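Local coordinates for NTF2-like Protein (PDB 3DMC) that is of unknown function but adopts the NTF2-like fold of the SnoaL-like domains, a curved sheet flanked by helices that in relatives often encloses a small-molecule pocket, at residues Q16-F21 with F92-E97; Q31-M36 with E62-V67; F41-P46 with G52-K57. All coordinates share one frame; numbering follows the deposited sequence.

Contact 1: Q16-F21 with F92-E97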
loop_
_atom_site.group_PDB
_atom_site.type_symbol
_atom_site.label_atom_id
_atom_site.label_comp_id
_atom_site.label_asym_id
_atom_site.label_seq_id
_atom_site.Cartn_x
_atom_site.Cartn_y
_atom_site.Cartn_z
ATOM N N GLN A 16 6.824 -8.538 -14.460
ATOM C CA GLN A 16 8.213 -8.617 -14.924
ATOM C C GLN A 16 9.038 -7.640 -14.121
ATOM O O GLN A 16 10.125 -7.952 -13.670
ATOM C CB GLN A 16 8.360 -8.325 -16.415
ATOM C CG GLN A 16 9.801 -8.466 -16.894
ATOM C CD GLN A 16 10.349 -9.881 -16.681
ATOM O OE1 GLN A 16 11.140 -10.140 -15.758
ATOM N NE2 GLN A 16 9.908 -10.803 -17.522
ATOM N N GLY A 17 8.512 -6.446 -13.939
ATOM C CA GLY A 17 9.163 -5.442 -13.078
ATOM C C GLY A 17 9.416 -5.951 -11.677
ATOM O O GLY A 17 10.499 -5.707 -11.096
ATOM N N PHE A 18 8.447 -6.691 -11.148
ATOM C CA PHE A 18 8.547 -7.175 -9.765
ATOM C C PHE A 18 9.630 -8.251 -9.674
ATOM O O PHE A 18 10.372 -8.327 -8.711
ATOM C CB PHE A 18 7.231 -7.676 -9.189
ATOM C CG PHE A 18 7.215 -7.660 -7.696
ATOM C CD1 PHE A 18 7.177 -6.445 -7.016
ATOM C CD2 PHE A 18 7.283 -8.832 -6.972
ATOM C CE1 PHE A 18 7.174 -6.410 -5.641
ATOM C CE2 PHE A 18 7.298 -8.803 -5.580
ATOM C CZ PHE A 18 7.239 -7.574 -4.920
ATOM N N GLU A 19 9.765 -9.043 -10.729
ATOM C CA GLU A 19 10.879 -10.008 -10.783
ATOM C C GLU A 19 12.213 -9.278 -10.715
ATOM O O GLU A 19 13.085 -9.653 -9.966
ATOM C CB GLU A 19 10.820 -10.827 -12.075
ATOM C CG GLU A 19 9.709 -11.826 -12.076
ATOM C CD GLU A 19 10.047 -13.090 -11.325
ATOM O OE1 GLU A 19 11.064 -13.733 -11.653
ATOM O OE2 GLU A 19 9.304 -13.438 -10.383
ATOM N N PHE A 20 12.380 -8.235 -11.517
ATOM C CA PHE A 20 13.654 -7.491 -11.535
ATOM C C PHE A 20 13.883 -6.730 -10.218
ATOM O O PHE A 20 15.024 -6.537 -9.780
ATOM C CB PHE A 20 13.828 -6.569 -12.762
ATOM C CG PHE A 20 13.925 -7.336 -14.051
ATOM C CD1 PHE A 20 14.490 -8.586 -14.052
ATOM C CD2 PHE A 20 13.433 -6.830 -15.240
ATOM C CE1 PHE A 20 14.575 -9.341 -15.217
ATOM C CE2 PHE A 20 13.515 -7.581 -16.416
ATOM C CZ PHE A 20 14.088 -8.841 -16.390
ATOM N N PHE A 21 12.781 -6.364 -9.573
ATOM C CA PHE A 21 12.821 -5.654 -8.274
ATOM C C PHE A 21 13.278 -6.649 -7.189
ATOM O O PHE A 21 14.159 -6.370 -6.374
ATOM C CB PHE A 21 11.429 -5.084 -7.967
ATOM C CG PHE A 21 11.295 -4.446 -6.629
ATOM C CD1 PHE A 21 11.729 -3.141 -6.383
ATOM C CD2 PHE A 21 10.628 -5.119 -5.619
ATOM C CE1 PHE A 21 11.530 -2.548 -5.117
ATOM C CE2 PHE A 21 10.430 -4.531 -4.377
ATOM C CZ PHE A 21 10.869 -3.278 -4.127
ATOM N N PHE A 92 1.684 -4.626 -5.242
ATOM C CA PHE A 92 2.265 -5.823 -4.652
ATOM C C PHE A 92 2.364 -5.600 -3.150
ATOM O O PHE A 92 3.074 -4.724 -2.704
ATOM C CB PHE A 92 3.666 -6.038 -5.242
ATOM C CG PHE A 92 3.665 -6.306 -6.712
ATOM C CD1 PHE A 92 3.701 -5.226 -7.637
ATOM C CD2 PHE A 92 3.641 -7.605 -7.202
ATOM C CE1 PHE A 92 3.689 -5.467 -8.982
ATOM C CE2 PHE A 92 3.637 -7.835 -8.564
ATOM C CZ PHE A 92 3.652 -6.774 -9.444
ATOM N N GLU A 93 1.656 -6.433 -2.393
ATOM C CA GLU A 93 1.724 -6.425 -0.950
ATOM C C GLU A 93 2.561 -7.636 -0.567
ATOM O O GLU A 93 2.181 -8.803 -0.836
ATOM C CB GLU A 93 0.347 -6.529 -0.302
ATOM C CG GLU A 93 -0.567 -5.341 -0.507
ATOM C CD GLU A 93 -1.926 -5.567 0.120
ATOM O OE1 GLU A 93 -1.952 -5.827 1.361
ATOM O OE2 GLU A 93 -2.937 -5.486 -0.623
ATOM N N PHE A 94 3.678 -7.338 0.078
ATOM C CA PHE A 94 4.683 -8.365 0.396
ATOM C C PHE A 94 5.325 -8.232 1.790
ATOM O O PHE A 94 5.161 -7.230 2.501
ATOM C CB PHE A 94 5.736 -8.493 -0.722
ATOM C CG PHE A 94 6.632 -7.290 -0.875
ATOM C CD1 PHE A 94 6.307 -6.241 -1.727
ATOM C CD2 PHE A 94 7.822 -7.211 -0.165
ATOM C CE1 PHE A 94 7.145 -5.154 -1.852
ATOM C CE2 PHE A 94 8.647 -6.126 -0.286
ATOM C CZ PHE A 94 8.315 -5.089 -1.131
ATOM N N ARG A 95 6.042 -9.290 2.164
ATOM C CA ARG A 95 6.799 -9.348 3.438
ATOM C C ARG A 95 8.243 -9.575 3.073
ATOM O O ARG A 95 8.533 -10.369 2.158
ATOM C CB ARG A 95 6.273 -10.483 4.361
ATOM C CG ARG A 95 4.846 -10.281 4.893
ATOM C CD ARG A 95 4.188 -11.536 5.453
ATOM N NE ARG A 95 5.045 -12.097 6.512
ATOM C CZ ARG A 95 5.856 -13.149 6.348
ATOM N NH1 ARG A 95 5.919 -13.777 5.178
ATOM N NH2 ARG A 95 6.614 -13.579 7.363
ATOM N N ASP A 96 9.145 -8.828 3.721
ATOM C CA ASP A 96 10.550 -8.937 3.398
ATOM C C ASP A 96 11.427 -8.977 4.637
ATOM O O ASP A 96 10.993 -8.722 5.785
ATOM C CB ASP A 96 10.993 -7.890 2.361
ATOM C CG ASP A 96 10.973 -6.448 2.867
ATOM O OD1 ASP A 96 10.604 -6.197 4.036
ATOM O OD2 ASP A 96 11.336 -5.565 2.036
ATOM N N GLU A 97 12.652 -9.369 4.377
ATOM C CA GLU A 97 13.675 -9.396 5.422
ATOM C C GLU A 97 15.083 -9.463 4.903
ATOM O O GLU A 97 15.360 -10.023 3.842
ATOM C CB GLU A 97 13.449 -10.555 6.361
ATOM C CG GLU A 97 13.607 -11.883 5.731
ATOM C CD GLU A 97 13.405 -13.002 6.745
ATOM O OE1 GLU A 97 13.087 -12.687 7.921
ATOM O OE2 GLU A 97 13.574 -14.178 6.369
#

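Contact 2: Q31-M36 with E62-V67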
loop_
_atom_site.group_PDB
_atom_site.type_symbol
_atom_site.label_atom_id
_atom_site.label_comp_id
_atom_site.label_asym_id
_atom_site.label_seq_id
_atom_site.Cartn_x
_atom_site.Cartn_y
_atom_site.Cartn_z
ATOM N N GLN A 31 20.256 -2.966 -12.750
ATOM C CA GLN A 31 20.178 -2.524 -14.155
ATOM C C GLN A 31 18.938 -3.028 -14.883
ATOM O O GLN A 31 18.336 -2.313 -15.683
ATOM C CB GLN A 31 21.441 -2.861 -14.953
ATOM C CG GLN A 31 21.533 -2.009 -16.208
ATOM C CD GLN A 31 21.484 -0.518 -15.892
ATOM O OE1 GLN A 31 22.271 -0.019 -15.082
ATOM N NE2 GLN A 31 20.557 0.199 -16.525
ATOM N N LYS A 32 18.529 -4.252 -14.586
ATOM C CA LYS A 32 17.443 -4.889 -15.337
ATOM C C LYS A 32 16.139 -4.170 -14.997
ATOM O O LYS A 32 15.314 -3.910 -15.867
ATOM C CB LYS A 32 17.363 -6.397 -15.074
ATOM C CG LYS A 32 18.460 -7.160 -15.795
ATOM C CD LYS A 32 18.088 -8.597 -16.018
ATOM C CE LYS A 32 19.203 -9.360 -16.746
ATOM N NZ LYS A 32 19.412 -8.869 -18.140
ATOM N N PHE A 33 15.982 -3.842 -13.712
ATOM C CA PHE A 33 14.812 -3.067 -13.259
ATOM C C PHE A 33 14.819 -1.670 -13.893
ATOM O O PHE A 33 13.815 -1.211 -14.425
ATOM C CB PHE A 33 14.743 -2.972 -11.721
ATOM C CG PHE A 33 13.529 -2.265 -11.238
ATOM C CD1 PHE A 33 12.272 -2.845 -11.414
ATOM C CD2 PHE A 33 13.618 -1.034 -10.597
ATOM C CE1 PHE A 33 11.119 -2.211 -10.963
ATOM C CE2 PHE A 33 12.469 -0.399 -10.160
ATOM C CZ PHE A 33 11.211 -0.999 -10.359
ATOM N N LEU A 34 15.967 -1.007 -13.846
ATOM C CA LEU A 34 16.100 0.357 -14.362
ATOM C C LEU A 34 15.783 0.426 -15.854
ATOM O O LEU A 34 15.181 1.379 -16.348
ATOM C CB LEU A 34 17.520 0.894 -14.126
ATOM C CG LEU A 34 17.910 1.211 -12.688
ATOM C CD1 LEU A 34 19.401 1.476 -12.581
ATOM C CD2 LEU A 34 17.105 2.403 -12.146
ATOM N N ASP A 35 16.181 -0.623 -16.553
ATOM C CA ASP A 35 16.034 -0.666 -18.005
ATOM C C ASP A 35 14.545 -0.693 -18.378
ATOM O O ASP A 35 14.149 -0.396 -19.515
ATOM C CB ASP A 35 16.769 -1.868 -18.608
ATOM C CG ASP A 35 18.274 -1.650 -18.709
ATOM O OD1 ASP A 35 18.757 -0.529 -18.467
ATOM O OD2 ASP A 35 18.989 -2.626 -19.039
HETATM N N MSE A 36 13.721 -1.071 -17.409
HETATM C CA MSE A 36 12.293 -1.189 -17.671
HETATM C C MSE A 36 11.547 0.067 -17.309
HETATM O O MSE A 36 10.323 0.119 -17.442
HETATM C CB MSE A 36 11.685 -2.354 -16.905
HETATM C CG MSE A 36 11.732 -3.650 -17.654
HETATM SE SE MSE A 36 10.755 -4.799 -16.518
HETATM C CE MSE A 36 8.905 -4.350 -17.055
ATOM N N GLU A 62 20.213 6.239 -7.954
ATOM C CA GLU A 62 20.790 6.662 -6.678
ATOM C C GLU A 62 20.015 5.970 -5.558
ATOM O O GLU A 62 20.579 5.367 -4.652
ATOM C CB GLU A 62 20.713 8.165 -6.519
ATOM C CG GLU A 62 21.512 8.890 -7.599
ATOM C CD GLU A 62 21.425 10.406 -7.517
ATOM O OE1 GLU A 62 20.753 10.941 -6.603
ATOM O OE2 GLU A 62 22.044 11.054 -8.385
ATOM N N PHE A 63 18.706 6.099 -5.657
ATOM C CA PHE A 63 17.795 5.516 -4.651
ATOM C C PHE A 63 18.025 3.997 -4.467
ATOM O O PHE A 63 18.228 3.463 -3.339
ATOM C CB PHE A 63 16.344 5.772 -5.051
ATOM C CG PHE A 63 15.372 5.074 -4.175
ATOM C CD1 PHE A 63 15.261 5.422 -2.848
ATOM C CD2 PHE A 63 14.590 4.033 -4.670
ATOM C CE1 PHE A 63 14.360 4.779 -2.020
ATOM C CE2 PHE A 63 13.690 3.365 -3.830
ATOM C CZ PHE A 63 13.577 3.762 -2.508
ATOM N N PHE A 64 18.015 3.273 -5.580
ATOM C CA PHE A 64 18.079 1.798 -5.477
ATOM C C PHE A 64 19.465 1.344 -4.983
ATOM O O PHE A 64 19.599 0.387 -4.227
ATOM C CB PHE A 64 17.639 1.161 -6.794
ATOM C CG PHE A 64 16.161 1.254 -7.006
ATOM C CD1 PHE A 64 15.292 0.658 -6.099
ATOM C CD2 PHE A 64 15.626 1.958 -8.059
ATOM C CE1 PHE A 64 13.902 0.740 -6.271
ATOM C CE2 PHE A 64 14.240 2.049 -8.217
ATOM C CZ PHE A 64 13.387 1.435 -7.313
ATOM N N THR A 65 20.490 2.080 -5.397
ATOM C CA THR A 65 21.835 1.833 -4.898
ATOM C C THR A 65 21.916 2.049 -3.387
ATOM O O THR A 65 22.539 1.284 -2.646
ATOM C CB THR A 65 22.870 2.729 -5.598
ATOM O OG1 THR A 65 22.852 2.447 -7.003
ATOM C CG2 THR A 65 24.234 2.483 -5.038
ATOM N N TYR A 66 21.213 3.081 -2.961
ATOM C CA TYR A 66 21.142 3.488 -1.561
ATOM C C TYR A 66 20.446 2.415 -0.763
ATOM O O TYR A 66 20.849 2.074 0.342
ATOM C CB TYR A 66 20.398 4.825 -1.425
ATOM C CG TYR A 66 20.087 5.205 0.008
ATOM C CD1 TYR A 66 21.114 5.498 0.900
ATOM C CD2 TYR A 66 18.778 5.268 0.471
ATOM C CE1 TYR A 66 20.852 5.841 2.217
ATOM C CE2 TYR A 66 18.501 5.623 1.785
ATOM C CZ TYR A 66 19.543 5.905 2.656
ATOM O OH TYR A 66 19.292 6.249 3.972
ATOM N N VAL A 67 19.387 1.887 -1.345
ATOM C CA VAL A 67 18.587 0.850 -0.658
ATOM C C VAL A 67 19.493 -0.328 -0.364
ATOM O O VAL A 67 19.506 -0.865 0.740
ATOM C CB VAL A 67 17.369 0.415 -1.485
ATOM C CG1 VAL A 67 16.840 -0.967 -0.979
ATOM C CG2 VAL A 67 16.286 1.511 -1.445
#

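Contact 3: F41-P46 with G52-K57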
loop_
_atom_site.group_PDB
_atom_site.type_symbol
_atom_site.label_atom_id
_atom_site.label_comp_id
_atom_site.label_asym_id
_atom_site.label_seq_id
_atom_site.Cartn_x
_atom_site.Cartn_y
_atom_site.Cartn_z
ATOM N N PHE A 41 10.156 8.521 -15.521
ATOM C CA PHE A 41 9.897 7.721 -14.306
ATOM C C PHE A 41 9.905 8.596 -13.047
ATOM O O PHE A 41 10.812 9.405 -12.858
ATOM C CB PHE A 41 10.964 6.632 -14.158
ATOM C CG PHE A 41 10.798 5.785 -12.922
ATOM C CD1 PHE A 41 9.830 4.803 -12.876
ATOM C CD2 PHE A 41 11.625 5.968 -11.803
ATOM C CE1 PHE A 41 9.681 3.995 -11.717
ATOM C CE2 PHE A 41 11.491 5.156 -10.650
ATOM C CZ PHE A 41 10.500 4.178 -10.626
ATOM N N THR A 42 8.898 8.421 -12.187
ATOM C CA THR A 42 8.907 9.088 -10.866
ATOM C C THR A 42 8.676 8.057 -9.796
ATOM O O THR A 42 8.146 6.975 -10.054
ATOM C CB THR A 42 7.810 10.138 -10.706
ATOM O OG1 THR A 42 6.531 9.487 -10.558
ATOM C CG2 THR A 42 7.794 11.118 -11.862
ATOM N N PHE A 43 9.143 8.367 -8.609
ATOM C CA PHE A 43 8.942 7.428 -7.484
ATOM C C PHE A 43 8.719 8.224 -6.228
ATOM O O PHE A 43 9.315 9.275 -6.012
ATOM C CB PHE A 43 10.082 6.413 -7.303
ATOM C CG PHE A 43 11.452 7.016 -7.013
ATOM C CD1 PHE A 43 12.216 7.580 -8.029
ATOM C CD2 PHE A 43 11.997 6.980 -5.755
ATOM C CE1 PHE A 43 13.469 8.108 -7.760
ATOM C CE2 PHE A 43 13.241 7.519 -5.494
ATOM C CZ PHE A 43 13.972 8.076 -6.512
ATOM N N TRP A 44 7.828 7.702 -5.410
ATOM C CA TRP A 44 7.486 8.326 -4.119
ATOM C C TRP A 44 7.929 7.387 -2.985
ATOM O O TRP A 44 7.675 6.185 -3.021
ATOM C CB TRP A 44 5.967 8.543 -4.027
ATOM C CG TRP A 44 5.514 9.921 -3.716
ATOM C CD1 TRP A 44 5.055 10.845 -4.610
ATOM C CD2 TRP A 44 5.427 10.537 -2.424
ATOM N NE1 TRP A 44 4.715 11.992 -3.961
ATOM C CE2 TRP A 44 4.932 11.838 -2.618
ATOM C CE3 TRP A 44 5.747 10.130 -1.133
ATOM C CZ2 TRP A 44 4.732 12.730 -1.563
ATOM C CZ3 TRP A 44 5.539 11.024 -0.073
ATOM C CH2 TRP A 44 5.052 12.318 -0.309
ATOM N N PHE A 45 8.577 7.965 -1.983
ATOM C CA PHE A 45 9.093 7.217 -0.837
ATOM C C PHE A 45 8.777 7.964 0.486
ATOM O O PHE A 45 8.676 9.165 0.518
ATOM C CB PHE A 45 10.591 6.948 -1.059
ATOM C CG PHE A 45 11.225 6.045 -0.040
ATOM C CD1 PHE A 45 11.183 4.669 -0.187
ATOM C CD2 PHE A 45 11.898 6.579 1.055
ATOM C CE1 PHE A 45 11.793 3.838 0.748
ATOM C CE2 PHE A 45 12.497 5.754 1.988
ATOM C CZ PHE A 45 12.449 4.387 1.834
ATOM N N PRO A 46 8.566 7.225 1.590
ATOM C CA PRO A 46 7.937 7.903 2.716
ATOM C C PRO A 46 8.771 8.852 3.535
ATOM O O PRO A 46 8.226 9.770 4.136
ATOM C CB PRO A 46 7.472 6.734 3.608
ATOM C CG PRO A 46 7.370 5.573 2.668
ATOM C CD PRO A 46 8.494 5.761 1.718
ATOM N N GLY A 52 9.269 11.840 -0.491
ATOM C CA GLY A 52 8.402 12.523 -1.435
ATOM C C GLY A 52 8.567 12.099 -2.876
ATOM O O GLY A 52 8.948 10.969 -3.167
ATOM N N LEU A 53 8.292 13.044 -3.769
ATOM C CA LEU A 53 8.342 12.791 -5.202
ATOM C C LEU A 53 9.765 12.968 -5.718
ATOM O O LEU A 53 10.431 13.985 -5.463
ATOM C CB LEU A 53 7.390 13.728 -5.961
ATOM C CG LEU A 53 7.372 13.459 -7.469
ATOM C CD1 LEU A 53 6.514 12.260 -7.794
ATOM C CD2 LEU A 53 6.905 14.727 -8.197
ATOM N N ASN A 54 10.218 11.946 -6.428
ATOM C CA ASN A 54 11.551 11.918 -7.032
ATOM C C ASN A 54 11.405 11.717 -8.506
ATOM O O ASN A 54 10.622 10.897 -8.932
ATOM C CB ASN A 54 12.359 10.759 -6.450
ATOM C CG ASN A 54 12.627 10.922 -4.967
ATOM O OD1 ASN A 54 13.648 11.450 -4.577
ATOM N ND2 ASN A 54 11.704 10.453 -4.137
ATOM N N VAL A 55 12.172 12.471 -9.298
ATOM C CA VAL A 55 11.958 12.468 -10.744
ATOM C C VAL A 55 13.178 11.972 -11.489
ATOM O O VAL A 55 14.301 12.379 -11.214
ATOM C CB VAL A 55 11.577 13.904 -11.227
ATOM C CG1 VAL A 55 11.463 13.970 -12.753
ATOM C CG2 VAL A 55 10.285 14.356 -10.556
ATOM N N GLY A 56 12.934 11.064 -12.422
ATOM C CA GLY A 56 13.971 10.562 -13.330
ATOM C C GLY A 56 14.805 9.367 -12.943
ATOM O O GLY A 56 14.916 8.996 -11.770
ATOM N N LYS A 57 15.431 8.779 -13.966
ATOM C CA LYS A 57 16.147 7.494 -13.832
ATOM C C LYS A 57 17.525 7.588 -13.179
ATOM O O LYS A 57 17.990 6.640 -12.575
ATOM C CB LYS A 57 16.251 6.765 -15.177
ATOM C CG LYS A 57 14.900 6.288 -15.693
ATOM C CD LYS A 57 14.995 5.628 -17.050
ATOM C CE LYS A 57 15.790 4.360 -17.009
ATOM N NZ LYS A 57 15.634 3.543 -18.259
#

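Contact 1: Q16-F21 with F92-E97
F18 lays its ring flat on that of F92, and this pair is the tight part of the contact. The planes differ by just 4°, an offset stack in which F18 CD1 sits 3.5 Å from F92 CG. The two side chains come from opposing backbones and slide past each other. F18 CB therefore also lies over the F92 ring, 3.9 Å from CB to the centroid in a CH-pi contact, while at the other end F18 CE1 comes within 3.6 Å of F92 CB. It is the F18 torsion, with CG turned anti to N at chi1 -158°, that carries the ring off helix 9-27 and onto the strand.

The far end of the same ring serves a second partner. F18 CZ meets F94 CD1 at 3.6 Å, presenting the ring edge to the F94 face in an offset edge-to-face pair with the planes 62° apart. Around this trio, I77, V111, F113 and H15 close in, so the stack is thoroughly buried.

Packing thins beyond F94. F21 touches the strand through a single corner, CE2 to F94 CZ at 3.9 Å, and an acetate ion, probably from the crystallisation liquor, is bound next to F94. Q16 and E19 lie on the solvent side of the helix. On the strand, E93 points away from the helix to the second subunit, where it forms a salt bridge with R124 and hydrogen bonds with Y126 and S112 of that chain.

No hydrogen bond joins the two segments, whose axes stay 11.8 Å apart, a gap filled by aromatic rings. A long N-terminal helix packed by such a hydrophobic face against a curved sheet is the core arrangement of the NTF2-like fold.

Contact 2: Q31-M36 with E62-V67
F33 points the edge of its ring at the face of F64. The planes stand at 84° with centroids 5.3 Å apart, an offset edge-to-face pair, and the nearest atoms are F33 CE2 and F64 CZ at 3.5 Å. L34 adds a looser, oblique touch, its CD2 lying 4.4 Å from F64 CD2.

F33 reaches across because CG is anti to the backbone N (chi1 -177°), which sends the ring away from its short helix. The opposite face of F64 is closed by its own neighbour, F63, with CD2 set 3.6 Å above the ring centre, and W30 stacks on F64 as well. With an alanine at F33, the face of F64 turned toward helix 31-34 would probably lose its aromatic partner, leaving a gap there and that ring freer to tilt.

Farther out, F20 of helix 9-27 packs on F33, while L34 leans on A60 and K61. On the exposed side of the short helix, Q31 NE2 donates to D35 OD1 at 2.7 Å, reaching it from above the carboxylate plane. The whole is a helix-to-helix aromatic contact, joining helix 31-34 to helix 57-69 in the helical layer of the NTF2-like fold.

Contact 3: F41-P46 with G52-K57
Strands 41-45 and 52-55 run antiparallel, their axes at 155°, with F43:N54 and F45:G52 as hydrogen-bonded pairs and T42:V55 and W44:L53 as non-hydrogen-bonded ones. G56 N extends the ladder to F41 O at 2.7 Å, and G56 takes the N-cap position, right before helix 57-69.

N54 grips F43 O twice. Its backbone N and its amide ND2 both donate to F43 O, the second at 3.3 Å and from above the carbonyl plane, while F43 N returns a bond to N54 O. The side chain also lies over the F43 ring: N54 CB is 3.2 Å from the centroid, and amide and ring planes are only 12° apart. F43 can sit beneath it because chi1 is 61°, with CG between N and the carbonyl carbon. The amide is fixed from outside too, ND2 bonding to F50 O and OD1 to R59 NE.

The two strands form a beta hairpin at one end of the curved sheet, with 52-55 an edge strand of the sheet within this chain and 41-45 bonded on its other side to strand 119-127.

On the sheet face shared by T42, W44 and L53, the indole lays its face over G52, whose CA stands 3.4 Å from the centroid of the W44 six-membered ring in a CH-pi contact. No side chain on G52 intervenes. L53 CD1 fits between W44 CD1 and T42 CB, 3.8 Å from either. R108 of the second subunit makes a cation-pi contact with W44.

Contact 2 sits between the other two. Its centre is about 13 Å from that of contact 1 and about 12 Å from that of contact 3, and it touches both: G17 and F20 meet F33 on one side, while on the other F63 packs on F43 and F45 and K57 reaches L34. Contacts 1 and 3, centres about 18 Å apart, do not touch but reach the same six-stranded sheet. Along the chain, the segments of contact 3 fall between those of contact 2, which fall between those of contact 1. Helices 9-27, 31-34 and 57-69 thus join the hairpin to the far strands of one continuous SnoaL-like domain.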